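Local coordinates for putative aminooxidase (Propionibacterium acnes, PDB 2B9Y), which is a putative flavin-dependent fatty acid isomerase of the amine oxidase family that binds FAD and probably rearranges double bonds in fatty acids, at residues P84-E89 with V312-W317; Y281-C286 with T326-R331. One frame throughout, in Å; residues are numbered along the deposited sequence.

Contact 1: P84-E89 with V312-W317; sequences PKLRRE and VYYHRW. With BU1 (1,4-butanediol), chain G.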
ATOM      1  N   PRO A  84       7.786  10.865 -15.336  1.00 30.33           N
ATOM      2  CA  PRO A  84       8.961  11.652 -14.971  1.00 30.40           C
ATOM      3  C   PRO A  84       9.792  11.055 -13.847  1.00 31.09           C
ATOM      4  O   PRO A  84       9.291  10.391 -12.917  1.00 30.37           O
ATOM      5  CB  PRO A  84       8.384  13.008 -14.556  1.00 30.73           C
ATOM      6  CG  PRO A  84       6.934  12.789 -14.322  1.00 31.16           C
ATOM      7  CD  PRO A  84       6.514  11.543 -15.020  1.00 30.30           C
ATOM      8  N   LYS A  85      11.072  11.334 -13.957  1.00 32.32           N
ATOM      9  CA  LYS A  85      12.080  10.870 -13.046  1.00 33.21           C
ATOM     10  C   LYS A  85      11.868  11.456 -11.662  1.00 32.18           C
ATOM     11  O   LYS A  85      11.638  12.645 -11.509  1.00 31.67           O
ATOM     12  CB  LYS A  85      13.445  11.295 -13.570  1.00 33.59           C
ATOM     13  CG  LYS A  85      14.615  10.785 -12.787  1.00 35.43           C
ATOM     14  CD  LYS A  85      15.892  10.949 -13.632  1.00 38.83           C
ATOM     15  CE  LYS A  85      17.125  10.394 -12.919  1.00 43.07           C
ATOM     16  NZ  LYS A  85      17.777   9.309 -13.784  1.00 49.03           N
ATOM     17  N   LEU A  86      11.944  10.592 -10.668  1.00 31.98           N
ATOM     18  CA  LEU A  86      11.898  11.010  -9.281  1.00 32.40           C
ATOM     19  C   LEU A  86      13.281  11.509  -8.839  1.00 31.84           C
ATOM     20  O   LEU A  86      14.303  10.876  -9.102  1.00 31.47           O
ATOM     21  CB  LEU A  86      11.442   9.851  -8.399  1.00 32.30           C
ATOM     22  CG  LEU A  86       9.983   9.424  -8.559  1.00 33.06           C
ATOM     23  CD1 LEU A  86       9.744   8.080  -7.850  1.00 32.65           C
ATOM     24  CD2 LEU A  86       9.018  10.476  -8.034  1.00 32.54           C
ATOM     25  N   ARG A  87      13.300  12.670  -8.199  1.00 32.16           N
ATOM     26  CA  ARG A  87      14.510  13.204  -7.564  1.00 32.66           C
ATOM     27  C   ARG A  87      14.142  13.823  -6.232  1.00 31.33           C
ATOM     28  O   ARG A  87      13.048  14.329  -6.069  1.00 30.72           O
ATOM     29  CB  ARG A  87      15.148  14.260  -8.450  1.00 33.53           C
ATOM     30  CG  ARG A  87      15.575  13.763  -9.832  1.00 35.66           C
ATOM     31  CD  ARG A  87      16.205  14.905 -10.601  1.00 39.33           C
ATOM     32  NE  ARG A  87      16.277  14.659 -12.035  1.00 43.63           N
ATOM     33  CZ  ARG A  87      17.280  14.033 -12.648  1.00 49.14           C
ATOM     34  NH1 ARG A  87      18.326  13.550 -11.951  1.00 52.72           N
ATOM     35  NH2 ARG A  87      17.239  13.884 -13.972  1.00 49.28           N
ATOM     36  N   ARG A  88      15.052  13.763  -5.275  1.00 31.07           N
ATOM     37  CA  ARG A  88      14.768  14.185  -3.903  1.00 31.53           C
ATOM     38  C   ARG A  88      15.913  15.001  -3.288  1.00 29.89           C
ATOM     39  O   ARG A  88      17.082  14.778  -3.572  1.00 28.42           O
ATOM     40  CB  ARG A  88      14.520  12.951  -2.997  1.00 31.48           C
ATOM     41  CG  ARG A  88      15.719  11.998  -2.925  1.00 33.31           C
ATOM     42  CD  ARG A  88      15.490  10.863  -1.979  1.00 38.27           C
ATOM     43  NE  ARG A  88      14.752   9.766  -2.623  1.00 43.89           N
ATOM     44  CZ  ARG A  88      15.275   8.614  -3.074  1.00 44.65           C
ATOM     45  NH1 ARG A  88      16.579   8.326  -2.967  1.00 45.64           N
ATOM     46  NH2 ARG A  88      14.464   7.734  -3.642  1.00 45.22           N
ATOM     47  N   GLU A  89      15.530  15.931  -2.425  1.00 29.36           N
ATOM     48  CA  GLU A  89      16.429  16.511  -1.431  1.00 29.13           C
ATOM     49  C   GLU A  89      15.856  16.251  -0.048  1.00 28.62           C
ATOM     50  O   GLU A  89      14.664  15.935   0.097  1.00 27.61           O
ATOM     51  CB  GLU A  89      16.591  18.006  -1.646  1.00 28.68           C
ATOM     52  CG  GLU A  89      15.355  18.802  -1.328  1.00 29.26           C
ATOM     53  CD  GLU A  89      15.478  20.253  -1.693  1.00 29.37           C
ATOM     54  OE1 GLU A  89      16.564  20.696  -2.143  1.00 31.40           O
ATOM     55  OE2 GLU A  89      14.457  20.951  -1.552  1.00 30.67           O
ATOM     56  N   VAL A 312       6.912  14.514   3.413  1.00 27.80           N
ATOM     57  CA  VAL A 312       7.423  14.474   2.054  1.00 27.78           C
ATOM     58  C   VAL A 312       6.416  15.264   1.187  1.00 27.77           C
ATOM     59  O   VAL A 312       5.226  15.312   1.509  1.00 27.27           O
ATOM     60  CB  VAL A 312       7.580  12.982   1.538  1.00 28.43           C
ATOM     61  CG1 VAL A 312       6.292  12.190   1.736  1.00 25.80           C
ATOM     62  CG2 VAL A 312       8.046  12.894   0.069  1.00 26.12           C
ATOM     63  N   TYR A 313       6.916  15.895   0.127  1.00 26.77           N
ATOM     64  CA  TYR A 313       6.063  16.428  -0.952  1.00 26.74           C
ATOM     65  C   TYR A 313       6.653  16.063  -2.318  1.00 26.22           C
ATOM     66  O   TYR A 313       7.884  16.007  -2.491  1.00 25.31           O
ATOM     67  CB  TYR A 313       5.835  17.953  -0.844  1.00 26.49           C
ATOM     68  CG  TYR A 313       7.100  18.779  -0.790  1.00 27.25           C
ATOM     69  CD1 TYR A 313       7.712  19.222  -1.955  1.00 27.06           C
ATOM     70  CD2 TYR A 313       7.693  19.115   0.435  1.00 26.33           C
ATOM     71  CE1 TYR A 313       8.875  19.938  -1.904  1.00 27.92           C
ATOM     72  CE2 TYR A 313       8.860  19.855   0.493  1.00 24.90           C
ATOM     73  CZ  TYR A 313       9.455  20.254  -0.670  1.00 26.49           C
ATOM     74  OH  TYR A 313      10.605  21.019  -0.658  1.00 25.68           O
ATOM     75  N   TYR A 314       5.748  15.831  -3.269  1.00 26.11           N
ATOM     76  CA  TYR A 314       6.074  15.239  -4.568  1.00 25.80           C
ATOM     77  C   TYR A 314       6.097  16.262  -5.706  1.00 25.54           C
ATOM     78  O   TYR A 314       5.078  16.817  -6.126  1.00 25.61           O
ATOM     79  CB  TYR A 314       5.092  14.100  -4.847  1.00 25.77           C
ATOM     80  CG  TYR A 314       5.180  13.418  -6.195  1.00 25.85           C
ATOM     81  CD1 TYR A 314       6.391  13.320  -6.910  1.00 27.48           C
ATOM     82  CD2 TYR A 314       4.058  12.818  -6.738  1.00 26.14           C
ATOM     83  CE1 TYR A 314       6.441  12.659  -8.152  1.00 27.15           C
ATOM     84  CE2 TYR A 314       4.099  12.164  -7.981  1.00 25.36           C
ATOM     85  CZ  TYR A 314       5.267  12.079  -8.673  1.00 25.44           C
ATOM     86  OH  TYR A 314       5.263  11.418  -9.873  1.00 24.19           O
ATOM     87  N   HIS A 315       7.297  16.455  -6.222  1.00 25.86           N
ATOM     88  CA  HIS A 315       7.567  17.283  -7.383  1.00 25.97           C
ATOM     89  C   HIS A 315       7.480  16.376  -8.617  1.00 26.33           C
ATOM     90  O   HIS A 315       8.392  15.600  -8.909  1.00 26.46           O
ATOM     91  CB  HIS A 315       8.943  17.900  -7.201  1.00 25.79           C
ATOM     92  CG  HIS A 315       9.352  18.867  -8.265  1.00 25.93           C
ATOM     93  ND1 HIS A 315      10.370  18.603  -9.154  1.00 24.44           N
ATOM     94  CD2 HIS A 315       8.927  20.120  -8.541  1.00 27.74           C
ATOM     95  CE1 HIS A 315      10.538  19.645  -9.942  1.00 27.40           C
ATOM     96  NE2 HIS A 315       9.684  20.585  -9.583  1.00 26.86           N
ATOM     97  N   ARG A 316       6.357  16.473  -9.323  1.00 26.14           N
ATOM     98  CA  ARG A 316       6.034  15.552 -10.414  1.00 26.40           C
ATOM     99  C   ARG A 316       6.281  16.132 -11.813  1.00 26.82           C
ATOM    100  O   ARG A 316       6.847  15.466 -12.647  1.00 27.19           O
ATOM    101  CB  ARG A 316       4.585  15.112 -10.309  1.00 25.58           C
ATOM    102  CG  ARG A 316       4.109  14.212 -11.434  1.00 25.70           C
ATOM    103  CD  ARG A 316       2.748  13.680 -11.090  1.00 25.86           C
ATOM    104  NE  ARG A 316       2.076  12.928 -12.150  1.00 26.38           N
ATOM    105  CZ  ARG A 316       2.342  11.673 -12.514  1.00 25.69           C
ATOM    106  NH1 ARG A 316       3.344  10.989 -11.990  1.00 26.11           N
ATOM    107  NH2 ARG A 316       1.610  11.110 -13.463  1.00 27.59           N
ATOM    108  N   TRP A 317       5.829  17.360 -12.043  1.00 27.26           N
ATOM    109  CA  TRP A 317       5.936  18.022 -13.335  1.00 27.42           C
ATOM    110  C   TRP A 317       6.899  19.220 -13.232  1.00 27.35           C
ATOM    111  O   TRP A 317       6.517  20.323 -12.840  1.00 29.33           O
ATOM    112  CB  TRP A 317       4.544  18.493 -13.787  1.00 27.22           C
ATOM    113  CG  TRP A 317       3.559  17.396 -13.981  1.00 26.78           C
ATOM    114  CD1 TRP A 317       2.382  17.254 -13.326  1.00 26.50           C
ATOM    115  CD2 TRP A 317       3.653  16.290 -14.888  1.00 25.70           C
ATOM    116  NE1 TRP A 317       1.728  16.139 -13.768  1.00 27.32           N
ATOM    117  CE2 TRP A 317       2.485  15.520 -14.720  1.00 25.52           C
ATOM    118  CE3 TRP A 317       4.613  15.874 -15.830  1.00 27.17           C
ATOM    119  CZ2 TRP A 317       2.226  14.353 -15.459  1.00 26.62           C
ATOM    120  CZ3 TRP A 317       4.371  14.719 -16.571  1.00 26.34           C
ATOM    121  CH2 TRP A 317       3.179  13.956 -16.373  1.00 27.29           C
TER
HETATM  122  C1  BU1 G1501       8.265  11.105  -3.374  1.00 46.45           C
HETATM  123  C2  BU1 G1501       6.771  11.157  -3.024  1.00 44.48           C
HETATM  124  C3  BU1 G1501       6.465  10.058  -2.005  1.00 44.59           C
HETATM  125  C4  BU1 G1501       5.025  10.074  -1.479  1.00 45.57           C
HETATM  126  O5  BU1 G1501       8.691  11.887  -4.507  1.00 46.80           O
HETATM  127  O6  BU1 G1501       4.468   8.744  -1.281  1.00 45.55           O
HETATM  128  O   HOH W   1       7.554  11.538 -11.104  1.00 31.21           O
HETATM  129  O   HOH W   2       9.011  13.603 -10.681  1.00 28.61           O
HETATM  130  O   HOH W   3      10.785  14.242  -8.023  1.00 31.58           O
HETATM  131  O   HOH W   4      12.086  20.954  -2.753  1.00 23.79           O
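From Pro84 to Glu89 the chain runs roughly against residues 313-317, the end-to-end directions 143° apart, and even the nearest CA atoms, of Pro84 and Arg316, are separated by 6.7 Å. Residues 88-89 and 312-315 belong to the mixed sheet of this amine oxidase-type flavoprotein, the rest of both segments being loop, but they are not neighbours in it: strand 295-297 lies between 88-91 and 312-315, and its Ser295 shares backbone hydrogen bonds with Arg87 and Glu89. Much of the polar contact runs through waters. One bridges Pro84 O and Tyr314 OH; a second lies within bonding distance of Lys85 O and His315 O, and a third accepts from Arg87 N and can donate to His315 O, though these two have more acceptors than protons.

Direct contact is apolar and sparse. The CD2 branch of Leu86 reaches CE1 of Tyr314 at 3.4 Å, the side chains crossing at about a right angle. CG of Tyr314 lies anti to the backbone N (chi1 175°), which carries the ring out to this methyl, met obliquely, and brings CD1 near O5 of a bound butanediol. Pro84 presents its CG to the carbonyl oxygen of Arg316 and, 3.9 Å away, to CZ3 of Trp317. The phenol of Tyr314 is further fixed by Arg316, whose NH1 donates to OH at 2.9 Å, almost exactly in the guanidinium plane; NE and NH2 go to the carbonyls of Arg55 and Trp201. At the far end one water donates to Glu89 OE2 at 2.7 Å and accepts from Tyr313 OH at 2.6 Å.

Contact 2: Y281-C286 with T326-R331; sequences YMVDAC and TTYLLR. With BU1 (1,4-butanediol), chain G; FAD (flavin-adenine dinucleotide), chain F.
Tyr281, Val283 and Tyr328 gather on one face of two antiparallel strands, around the C7M methyl of the FAD isoalloxazine. Val283 CG2 and Tyr281 CE2 each lie 3.5 Å from C7M, while Tyr328 meets the same methyl with its ring edge, in plane. Val283 and Tyr328 lie side by side, CG2 to CD1 3.6 Å, and the two tyrosine rings meet obliquely, their planes 37° apart. With CG of Tyr328 anti to its carbonyl carbon (chi1 -58°), the ring runs back along its own strand toward Thr326, and C4 of the butanediol sits 3.5 Å above the ring plane, over its centre. Tyr281 OH, pressed against CB and CD1 of Tyr328, hydrogen-bonds to Ala167 O.

Leu329 and Met282 occupy the other face, pointing the same way, with CE of Met282 on CD2 of Leu329 beneath helix 341-354. Met282 and Leu329 form one hydrogen-bonded pair, the bond from Met282 N to Leu329 O nearly straight at 174°; Asp284 and Thr327 form the next. Between these pairs Val283 CA makes a CA-H...O contact with Thr327 O at 3.2 Å.

The polar edge is Asp284 with Thr327. A water within bonding distance of Met282 O, Asp284 OD2 (2.8 Å) and Thr327 OG1, with more acceptors than protons, adds a link to the four backbone hydrogen bonds. Glu365 brings its carboxylate close to Asp284 OD1, which could raise the proton affinity of either acid; on the opposite face the flavin methyl meets carbons of Tyr281, Val283 and Tyr328, keeping this charged pair away from the flavin.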
ATOM      1  N   TYR A 281      -3.677   8.213   6.325  1.00 31.01           N
ATOM      2  CA  TYR A 281      -2.662   8.845   5.476  1.00 30.80           C
ATOM      3  C   TYR A 281      -3.359   9.894   4.620  1.00 30.55           C
ATOM      4  O   TYR A 281      -4.251   9.573   3.832  1.00 30.00           O
ATOM      5  CB  TYR A 281      -1.987   7.767   4.618  1.00 30.27           C
ATOM      6  CG  TYR A 281      -0.702   8.143   3.897  1.00 29.44           C
ATOM      7  CD1 TYR A 281       0.202   9.061   4.426  1.00 29.23           C
ATOM      8  CD2 TYR A 281      -0.372   7.527   2.691  1.00 29.52           C
ATOM      9  CE1 TYR A 281       1.406   9.374   3.752  1.00 28.19           C
ATOM     10  CE2 TYR A 281       0.825   7.822   2.028  1.00 28.36           C
ATOM     11  CZ  TYR A 281       1.701   8.748   2.566  1.00 27.47           C
ATOM     12  OH  TYR A 281       2.865   9.032   1.910  1.00 26.40           O
ATOM     13  N   MET A 282      -2.973  11.152   4.810  1.00 30.91           N
ATOM     14  CA  MET A 282      -3.658  12.265   4.178  1.00 30.85           C
ATOM     15  C   MET A 282      -2.785  12.928   3.121  1.00 29.98           C
ATOM     16  O   MET A 282      -1.636  13.292   3.367  1.00 30.15           O
ATOM     17  CB  MET A 282      -4.089  13.295   5.216  1.00 31.39           C
ATOM     18  CG  MET A 282      -5.164  14.229   4.688  1.00 32.36           C
ATOM     19  SD  MET A 282      -5.848  15.320   5.943  1.00 36.43           S
ATOM     20  CE  MET A 282      -4.634  16.633   6.032  1.00 31.37           C
ATOM     21  N   VAL A 283      -3.367  13.092   1.946  1.00 28.92           N
ATOM     22  CA  VAL A 283      -2.687  13.633   0.796  1.00 28.42           C
ATOM     23  C   VAL A 283      -3.363  14.933   0.412  1.00 27.92           C
ATOM     24  O   VAL A 283      -4.584  15.005   0.363  1.00 28.02           O
ATOM     25  CB  VAL A 283      -2.702  12.640  -0.406  1.00 27.79           C
ATOM     26  CG1 VAL A 283      -2.062  13.290  -1.662  1.00 25.42           C
ATOM     27  CG2 VAL A 283      -1.982  11.364  -0.019  1.00 26.03           C
ATOM     28  N   ASP A 284      -2.566  15.968   0.182  1.00 27.78           N
ATOM     29  CA  ASP A 284      -3.106  17.216  -0.315  1.00 27.84           C
ATOM     30  C   ASP A 284      -2.480  17.566  -1.639  1.00 27.51           C
ATOM     31  O   ASP A 284      -1.262  17.604  -1.764  1.00 26.23           O
ATOM     32  CB  ASP A 284      -2.932  18.342   0.686  1.00 28.24           C
ATOM     33  CG  ASP A 284      -3.862  18.203   1.883  1.00 29.08           C
ATOM     34  OD1 ASP A 284      -4.925  18.870   1.907  1.00 31.13           O
ATOM     35  OD2 ASP A 284      -3.532  17.414   2.787  1.00 29.32           O
ATOM     36  N   ALA A 285      -3.353  17.798  -2.624  1.00 27.43           N
ATOM     37  CA  ALA A 285      -2.944  18.243  -3.959  1.00 27.17           C
ATOM     38  C   ALA A 285      -2.960  19.779  -3.998  1.00 26.83           C
ATOM     39  O   ALA A 285      -4.009  20.410  -3.937  1.00 26.16           O
ATOM     40  CB  ALA A 285      -3.859  17.619  -5.046  1.00 26.66           C
ATOM     41  N   CYS A 286      -1.771  20.360  -4.107  1.00 27.22           N
ATOM     42  CA  CYS A 286      -1.556  21.768  -3.860  1.00 27.41           C
ATOM     43  C   CYS A 286      -1.008  22.492  -5.073  1.00 27.66           C
ATOM     44  O   CYS A 286      -0.243  21.945  -5.861  1.00 26.76           O
ATOM     45  CB  CYS A 286      -0.535  21.966  -2.743  1.00 28.03           C
ATOM     46  SG  CYS A 286      -0.927  21.248  -1.163  1.00 27.49           S
ATOM     47  N   THR A 326       1.801  17.395  -4.505  1.00 26.16           N
ATOM     48  CA  THR A 326       1.125  16.677  -3.423  1.00 26.41           C
ATOM     49  C   THR A 326       2.002  16.573  -2.164  1.00 27.30           C
ATOM     50  O   THR A 326       3.214  16.329  -2.255  1.00 27.35           O
ATOM     51  CB  THR A 326       0.654  15.246  -3.830  1.00 26.93           C
ATOM     52  OG1 THR A 326       1.641  14.588  -4.654  1.00 26.80           O
ATOM     53  CG2 THR A 326      -0.714  15.293  -4.549  1.00 26.58           C
ATOM     54  N   THR A 327       1.358  16.726  -1.007  1.00 27.39           N
ATOM     55  CA  THR A 327       1.982  16.624   0.299  1.00 27.40           C
ATOM     56  C   THR A 327       1.400  15.404   1.027  1.00 28.18           C
ATOM     57  O   THR A 327       0.277  14.923   0.718  1.00 27.98           O
ATOM     58  CB  THR A 327       1.728  17.909   1.135  1.00 28.13           C
ATOM     59  OG1 THR A 327       0.329  18.050   1.411  1.00 27.84           O
ATOM     60  CG2 THR A 327       2.208  19.157   0.383  1.00 26.19           C
ATOM     61  N   TYR A 328       2.189  14.869   1.952  1.00 27.53           N
ATOM     62  CA  TYR A 328       1.880  13.580   2.596  1.00 27.94           C
ATOM     63  C   TYR A 328       2.145  13.693   4.104  1.00 27.87           C
ATOM     64  O   TYR A 328       3.223  14.125   4.524  1.00 27.49           O
ATOM     65  CB  TYR A 328       2.758  12.457   2.003  1.00 27.11           C
ATOM     66  CG  TYR A 328       2.572  12.339   0.543  1.00 27.06           C
ATOM     67  CD1 TYR A 328       1.655  11.454   0.022  1.00 26.95           C
ATOM     68  CD2 TYR A 328       3.277  13.171  -0.339  1.00 26.62           C
ATOM     69  CE1 TYR A 328       1.446  11.378  -1.350  1.00 28.83           C
ATOM     70  CE2 TYR A 328       3.073  13.104  -1.681  1.00 25.75           C
ATOM     71  CZ  TYR A 328       2.172  12.215  -2.194  1.00 26.01           C
ATOM     72  OH  TYR A 328       1.982  12.145  -3.545  1.00 26.41           O
ATOM     73  N   LEU A 329       1.150  13.306   4.892  1.00 28.49           N
ATOM     74  CA  LEU A 329       1.240  13.349   6.348  1.00 28.58           C
ATOM     75  C   LEU A 329       0.406  12.228   6.974  1.00 28.65           C
ATOM     76  O   LEU A 329      -0.575  11.765   6.391  1.00 28.34           O
ATOM     77  CB  LEU A 329       0.823  14.724   6.866  1.00 28.06           C
ATOM     78  CG  LEU A 329      -0.662  15.102   6.742  1.00 29.08           C
ATOM     79  CD1 LEU A 329      -1.517  14.589   7.943  1.00 27.18           C
ATOM     80  CD2 LEU A 329      -0.783  16.639   6.600  1.00 28.11           C
ATOM     81  N   LEU A 330       0.819  11.798   8.169  1.00 29.33           N
ATOM     82  CA  LEU A 330       0.070  10.791   8.956  1.00 29.80           C
ATOM     83  C   LEU A 330      -0.691  11.446  10.116  1.00 30.35           C
ATOM     84  O   LEU A 330      -0.196  12.392  10.738  1.00 30.06           O
ATOM     85  CB  LEU A 330       0.997   9.691   9.477  1.00 29.16           C
ATOM     86  CG  LEU A 330       1.351   8.583   8.486  1.00 29.49           C
ATOM     87  CD1 LEU A 330       2.559   7.707   8.962  1.00 27.10           C
ATOM     88  CD2 LEU A 330       0.099   7.720   8.219  1.00 28.73           C
ATOM     89  N   ARG A 331      -1.886  10.922  10.387  1.00 31.59           N
ATOM     90  CA  ARG A 331      -2.819  11.479  11.388  1.00 33.74           C
ATOM     91  C   ARG A 331      -2.953  10.605  12.634  1.00 34.02           C
ATOM     92  O   ARG A 331      -3.598  10.998  13.591  1.00 34.60           O
ATOM     93  CB  ARG A 331      -4.216  11.666  10.763  1.00 33.69           C
ATOM     94  CG  ARG A 331      -4.264  12.703   9.590  1.00 36.78           C
ATOM     95  CD  ARG A 331      -5.666  12.889   9.006  1.00 39.42           C
ATOM     96  NE  ARG A 331      -6.636  13.059  10.088  1.00 44.18           N
ATOM     97  CZ  ARG A 331      -7.920  12.727  10.035  1.00 45.66           C
ATOM     98  NH1 ARG A 331      -8.454  12.221   8.930  1.00 48.74           N
ATOM     99  NH2 ARG A 331      -8.681  12.930  11.101  1.00 47.02           N
TER
HETATM  100  C1  BU1 G1501       8.265  11.105  -3.374  1.00 46.45           C
HETATM  101  C2  BU1 G1501       6.771  11.157  -3.024  1.00 44.48           C
HETATM  102  C3  BU1 G1501       6.465  10.058  -2.005  1.00 44.59           C
HETATM  103  C4  BU1 G1501       5.025  10.074  -1.479  1.00 45.57           C
HETATM  104  O5  BU1 G1501       8.691  11.887  -4.507  1.00 46.80           O
HETATM  105  O6  BU1 G1501       4.468   8.744  -1.281  1.00 45.55           O
HETATM  106  PA  FAD F1500      -7.339  -0.641  -2.825  1.00 31.77           P
HETATM  107  O1A FAD F1500      -6.438   0.045  -3.822  1.00 29.20           O
HETATM  108  O2A FAD F1500      -7.736   0.169  -1.615  1.00 27.74           O
HETATM  109  O5B FAD F1500      -8.672  -1.052  -3.631  1.00 31.75           O
HETATM  110  C5B FAD F1500      -9.812  -1.464  -2.914  1.00 29.82           C
HETATM  111  C4B FAD F1500     -11.018  -1.401  -3.837  1.00 30.67           C
HETATM  112  O4B FAD F1500     -12.148  -1.975  -3.216  1.00 29.35           O
HETATM  113  C3B FAD F1500     -11.392   0.032  -4.211  1.00 30.18           C
HETATM  114  O3B FAD F1500     -11.687   0.107  -5.590  1.00 28.75           O
HETATM  115  C2B FAD F1500     -12.614   0.325  -3.375  1.00 29.06           C
HETATM  116  O2B FAD F1500     -13.451   1.274  -3.990  1.00 30.35           O
HETATM  117  C1B FAD F1500     -13.231  -1.067  -3.315  1.00 30.95           C
HETATM  118  N9A FAD F1500     -14.157  -1.292  -2.200  1.00 31.24           N
HETATM  119  C8A FAD F1500     -13.996  -0.937  -0.890  1.00 32.15           C
HETATM  120  N7A FAD F1500     -15.074  -1.346  -0.189  1.00 33.01           N
HETATM  121  C5A FAD F1500     -15.936  -1.955  -1.032  1.00 32.33           C
HETATM  122  C6A FAD F1500     -17.178  -2.546  -0.852  1.00 31.33           C
HETATM  123  N6A FAD F1500     -17.795  -2.555   0.335  1.00 30.64           N
HETATM  124  N1A FAD F1500     -17.802  -3.094  -1.948  1.00 30.54           N
HETATM  125  C2A FAD F1500     -17.220  -3.066  -3.194  1.00 31.97           C
HETATM  126  N3A FAD F1500     -15.996  -2.484  -3.385  1.00 31.83           N
HETATM  127  C4A FAD F1500     -15.361  -1.932  -2.312  1.00 33.77           C
HETATM  128  N1  FAD F1500       1.771   1.350  -3.552  1.00 38.68           N
HETATM  129  C2  FAD F1500       2.948   1.089  -4.208  1.00 38.71           C
HETATM  130  O2  FAD F1500       3.195  -0.041  -4.617  1.00 39.53           O
HETATM  131  N3  FAD F1500       3.860   2.106  -4.399  1.00 41.51           N
HETATM  132  C4  FAD F1500       3.596   3.387  -3.943  1.00 41.67           C
HETATM  133  O4  FAD F1500       4.352   4.337  -4.255  1.00 43.10           O
HETATM  134  C4X FAD F1500       2.418   3.661  -3.267  1.00 39.48           C
HETATM  135  N5  FAD F1500       2.178   4.914  -2.745  1.00 35.94           N
HETATM  136  C5X FAD F1500       0.948   5.196  -2.243  1.00 36.74           C
HETATM  137  C6  FAD F1500       0.687   6.500  -1.879  1.00 36.48           C
HETATM  138  C7  FAD F1500      -0.570   6.850  -1.456  1.00 36.45           C
HETATM  139  C7M FAD F1500      -0.803   8.274  -1.084  1.00 37.16           C
HETATM  140  C8  FAD F1500      -1.573   5.881  -1.406  1.00 37.22           C
HETATM  141  C8M FAD F1500      -2.984   6.233  -1.009  1.00 35.91           C
HETATM  142  C9  FAD F1500      -1.300   4.561  -1.766  1.00 36.53           C
HETATM  143  C9A FAD F1500      -0.030   4.197  -2.188  1.00 36.78           C
HETATM  144  N10 FAD F1500       0.317   2.878  -2.492  1.00 36.95           N
HETATM  145  C10 FAD F1500       1.506   2.625  -3.095  1.00 37.99           C
HETATM  146  C1' FAD F1500      -0.434   1.665  -2.023  1.00 33.21           C
HETATM  147  C2' FAD F1500      -1.227   1.019  -3.180  1.00 32.98           C
HETATM  148  O2' FAD F1500      -1.914   1.986  -3.964  1.00 29.56           O
HETATM  149  C3' FAD F1500      -2.255   0.037  -2.607  1.00 31.62           C
HETATM  150  O3' FAD F1500      -1.586  -0.832  -1.730  1.00 30.83           O
HETATM  151  C4' FAD F1500      -2.984  -0.772  -3.677  1.00 30.01           C
HETATM  152  O4' FAD F1500      -3.866   0.024  -4.433  1.00 28.50           O
HETATM  153  C5' FAD F1500      -3.782  -1.843  -2.977  1.00 30.13           C
HETATM  154  O5' FAD F1500      -4.675  -2.462  -3.877  1.00 31.07           O
HETATM  155  P   FAD F1500      -5.979  -3.155  -3.231  1.00 30.52           P
HETATM  156  O1P FAD F1500      -6.846  -3.700  -4.353  1.00 31.29           O
HETATM  157  O2P FAD F1500      -5.484  -4.222  -2.297  1.00 31.27           O
HETATM  158  O3P FAD F1500      -6.658  -2.011  -2.306  1.00 30.40           O
HETATM  159  O   HOH W   5      -1.068  16.196   3.240  1.00 24.47           O

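Strands 312-315 and 325-330 are adjacent in the same mixed sheet, so the two contacts join directly: Tyr314 N probably bonds to Thr326 O, and Val312 O to Tyr328 N. Contact 2 is the buried part, a paired set of strands with continuous backbone bonding and a flavin-facing side. Contact 1 lies farther from the chain centre and is only partly buried; its strands are separated by 295-297, and waters with a few side chains join the segments. A single butanediol touches both, lying near Leu86, Val312 and Tyr314 in one and Tyr281 and Tyr328 in the other, consistent with both lining one pocket near the FAD.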